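Local coordinates for protein alpha-glucosidase ([Eubacterium] rectale, PDB 6PNR) that probably hydrolyses alpha-linked sulfoquinovosides, the glycosides of sulfoquinovose found in sulfolipids, as a glycoside hydrolase of family 31, at residues Cys451-Ala456 with Leu486-Ile491. Numbering follows the deposited sequence.
Sequences CTLLWA and LTHSDI
At the wall of the sugar pocket in the TIM-barrel domain of this family 31 glycosidase, Trp455, which touches the bound aza-sugar inhibitor, rests through its CB on the imidazole of His488, an arrangement consistent with a second-shell residue helping to set a pocket residue. Two extended chain pieces meet here, running the same general way, as expected of successive inner segments of a TIM barrel. Leu454 N donates to Leu486 O at 3.0 Å, and Ala456 N to His488 O at 2.9 Å. Between them, His488 ND1 reaches Leu454 O at 2.9 Å, a bent bond (131° at the hydrogen) with the oxygen tilted out of the ring plane. His488 can do this because CG stands between its backbone N and carbonyl carbon (chi1 75°), turning the ring over towards Leu454 and Trp455. Trp455 CB then lies over one imidazole face, 3.5 Å from the centroid, while Leu453 CD2 approaches His488 CE1 obliquely at 3.6 Å. NE2 of His488 hydrogen-bonds to Arg521, which also makes a salt bridge with Asp490 OD1 and lies in cation-pi contact with Trp455. With an alanine here in place of His488, Leu454 O is likely to lose its side-chain donor, Arg521 its imidazole partner and Trp455 CB the ring face beneath it. Farther along, one water lying in the indole plane accepts from Trp455 NE1 at 3.1 Å and donates to Asp490 OD2 at 2.6 Å.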
loop_
_atom_site.group_PDB
_atom_site.type_symbol
_atom_site.label_atom_id
_atom_site.label_comp_id
_atom_site.label_asym_id
_atom_site.label_seq_id
_atom_site.Cartn_x
_atom_site.Cartn_y
_atom_site.Cartn_z
ATOM N N CYS A 451 3.350 -33.235 8.880
ATOM C CA CYS A 451 3.350 -33.152 7.427
ATOM C C CYS A 451 4.493 -34.002 6.890
ATOM O O CYS A 451 5.658 -33.732 7.196
ATOM C CB CYS A 451 3.470 -31.696 6.980
ATOM S SG CYS A 451 3.695 -31.501 5.207
ATOM N N THR A 452 4.158 -35.036 6.106
ATOM C CA THR A 452 5.176 -35.947 5.582
ATOM C C THR A 452 6.023 -35.329 4.473
ATOM O O THR A 452 7.131 -35.810 4.218
ATOM C CB THR A 452 4.532 -37.228 5.045
ATOM O OG1 THR A 452 3.408 -36.892 4.224
ATOM C CG2 THR A 452 4.077 -38.139 6.186
ATOM N N LEU A 453 5.532 -34.290 3.800
ATOM C CA LEU A 453 6.264 -33.673 2.700
ATOM C C LEU A 453 5.647 -32.316 2.372
ATOM O O LEU A 453 4.432 -32.223 2.177
ATOM C CB LEU A 453 6.249 -34.580 1.459
ATOM C CG LEU A 453 6.823 -34.017 0.145
ATOM C CD1 LEU A 453 8.333 -33.779 0.246
ATOM C CD2 LEU A 453 6.533 -34.943 -1.021
ATOM N N LEU A 454 6.460 -31.262 2.328
ATOM C CA LEU A 454 6.006 -29.954 1.874
ATOM C C LEU A 454 6.095 -29.867 0.356
ATOM O O LEU A 454 6.855 -30.598 -0.280
ATOM C CB LEU A 454 6.860 -28.829 2.473
ATOM C CG LEU A 454 6.543 -28.188 3.818
ATOM C CD1 LEU A 454 7.458 -26.975 3.994
ATOM C CD2 LEU A 454 5.095 -27.773 3.884
ATOM N N TRP A 455 5.310 -28.954 -0.225
ATOM C CA TRP A 455 5.655 -28.414 -1.532
ATOM C C TRP A 455 5.464 -26.904 -1.469
ATOM O O TRP A 455 4.738 -26.383 -0.615
ATOM C CB TRP A 455 4.879 -29.089 -2.695
ATOM C CG TRP A 455 3.681 -28.371 -3.291
ATOM C CD1 TRP A 455 3.664 -27.587 -4.418
ATOM C CD2 TRP A 455 2.320 -28.447 -2.838
ATOM N NE1 TRP A 455 2.387 -27.151 -4.669
ATOM C CE2 TRP A 455 1.542 -27.659 -3.715
ATOM C CE3 TRP A 455 1.684 -29.105 -1.771
ATOM C CZ2 TRP A 455 0.161 -27.495 -3.551
ATOM C CZ3 TRP A 455 0.320 -28.949 -1.610
ATOM C CH2 TRP A 455 -0.431 -28.141 -2.496
ATOM N N ALA A 456 6.179 -26.199 -2.347
ATOM C CA ALA A 456 6.249 -24.740 -2.312
ATOM C C ALA A 456 4.945 -24.055 -2.739
ATOM O O ALA A 456 4.973 -22.835 -2.947
ATOM C CB ALA A 456 7.414 -24.252 -3.185
ATOM N N LEU A 486 11.833 -31.802 4.155
ATOM C CA LEU A 486 11.439 -32.421 2.894
ATOM C C LEU A 486 10.511 -31.468 2.157
ATOM O O LEU A 486 9.439 -31.145 2.666
ATOM C CB LEU A 486 10.720 -33.750 3.119
ATOM C CG LEU A 486 11.414 -34.769 4.023
ATOM C CD1 LEU A 486 10.551 -36.020 4.119
ATOM C CD2 LEU A 486 12.762 -35.084 3.468
ATOM N N THR A 487 10.903 -31.042 0.964
ATOM C CA THR A 487 10.019 -30.198 0.178
ATOM C C THR A 487 10.282 -30.419 -1.307
ATOM O O THR A 487 11.234 -31.102 -1.700
ATOM C CB THR A 487 10.167 -28.719 0.569
ATOM O OG1 THR A 487 9.065 -27.972 0.023
ATOM C CG2 THR A 487 11.491 -28.150 0.074
ATOM N N HIS A 488 9.422 -29.822 -2.131
ATOM C CA HIS A 488 9.527 -29.925 -3.581
ATOM C C HIS A 488 8.647 -28.840 -4.198
ATOM O O HIS A 488 8.068 -28.015 -3.491
ATOM C CB HIS A 488 9.148 -31.329 -4.067
ATOM C CG HIS A 488 7.677 -31.630 -4.061
ATOM N ND1 HIS A 488 6.969 -31.880 -2.904
ATOM C CD2 HIS A 488 6.799 -31.803 -5.081
ATOM C CE1 HIS A 488 5.717 -32.178 -3.209
ATOM N NE2 HIS A 488 5.588 -32.134 -4.525
ATOM N N SER A 489 8.575 -28.816 -5.527
ATOM C CA SER A 489 7.732 -27.828 -6.199
ATOM C C SER A 489 7.072 -28.446 -7.422
ATOM O O SER A 489 7.485 -29.512 -7.899
ATOM C CB SER A 489 8.542 -26.583 -6.614
ATOM O OG SER A 489 9.645 -26.957 -7.437
ATOM N N ASP A 490 6.020 -27.765 -7.912
ATOM C CA ASP A 490 5.435 -28.068 -9.225
ATOM C C ASP A 490 6.468 -27.820 -10.317
ATOM O O ASP A 490 6.878 -26.674 -10.526
ATOM C CB ASP A 490 4.222 -27.161 -9.508
ATOM C CG ASP A 490 3.119 -27.259 -8.467
ATOM O OD1 ASP A 490 2.837 -28.371 -7.991
ATOM O OD2 ASP A 490 2.500 -26.203 -8.167
ATOM N N ILE A 491 6.852 -28.863 -11.050
ATOM C CA ILE A 491 7.831 -28.677 -12.120
ATOM C C ILE A 491 7.171 -27.880 -13.245
ATOM O O ILE A 491 6.272 -28.377 -13.927
ATOM C CB ILE A 491 8.378 -30.008 -12.635
ATOM C CG1 ILE A 491 9.248 -30.658 -11.547
ATOM C CG2 ILE A 491 9.170 -29.773 -13.925
ATOM C CD1 ILE A 491 9.666 -32.076 -11.864
HETATM O O HOH W 1 0.371 -26.011 -6.693
#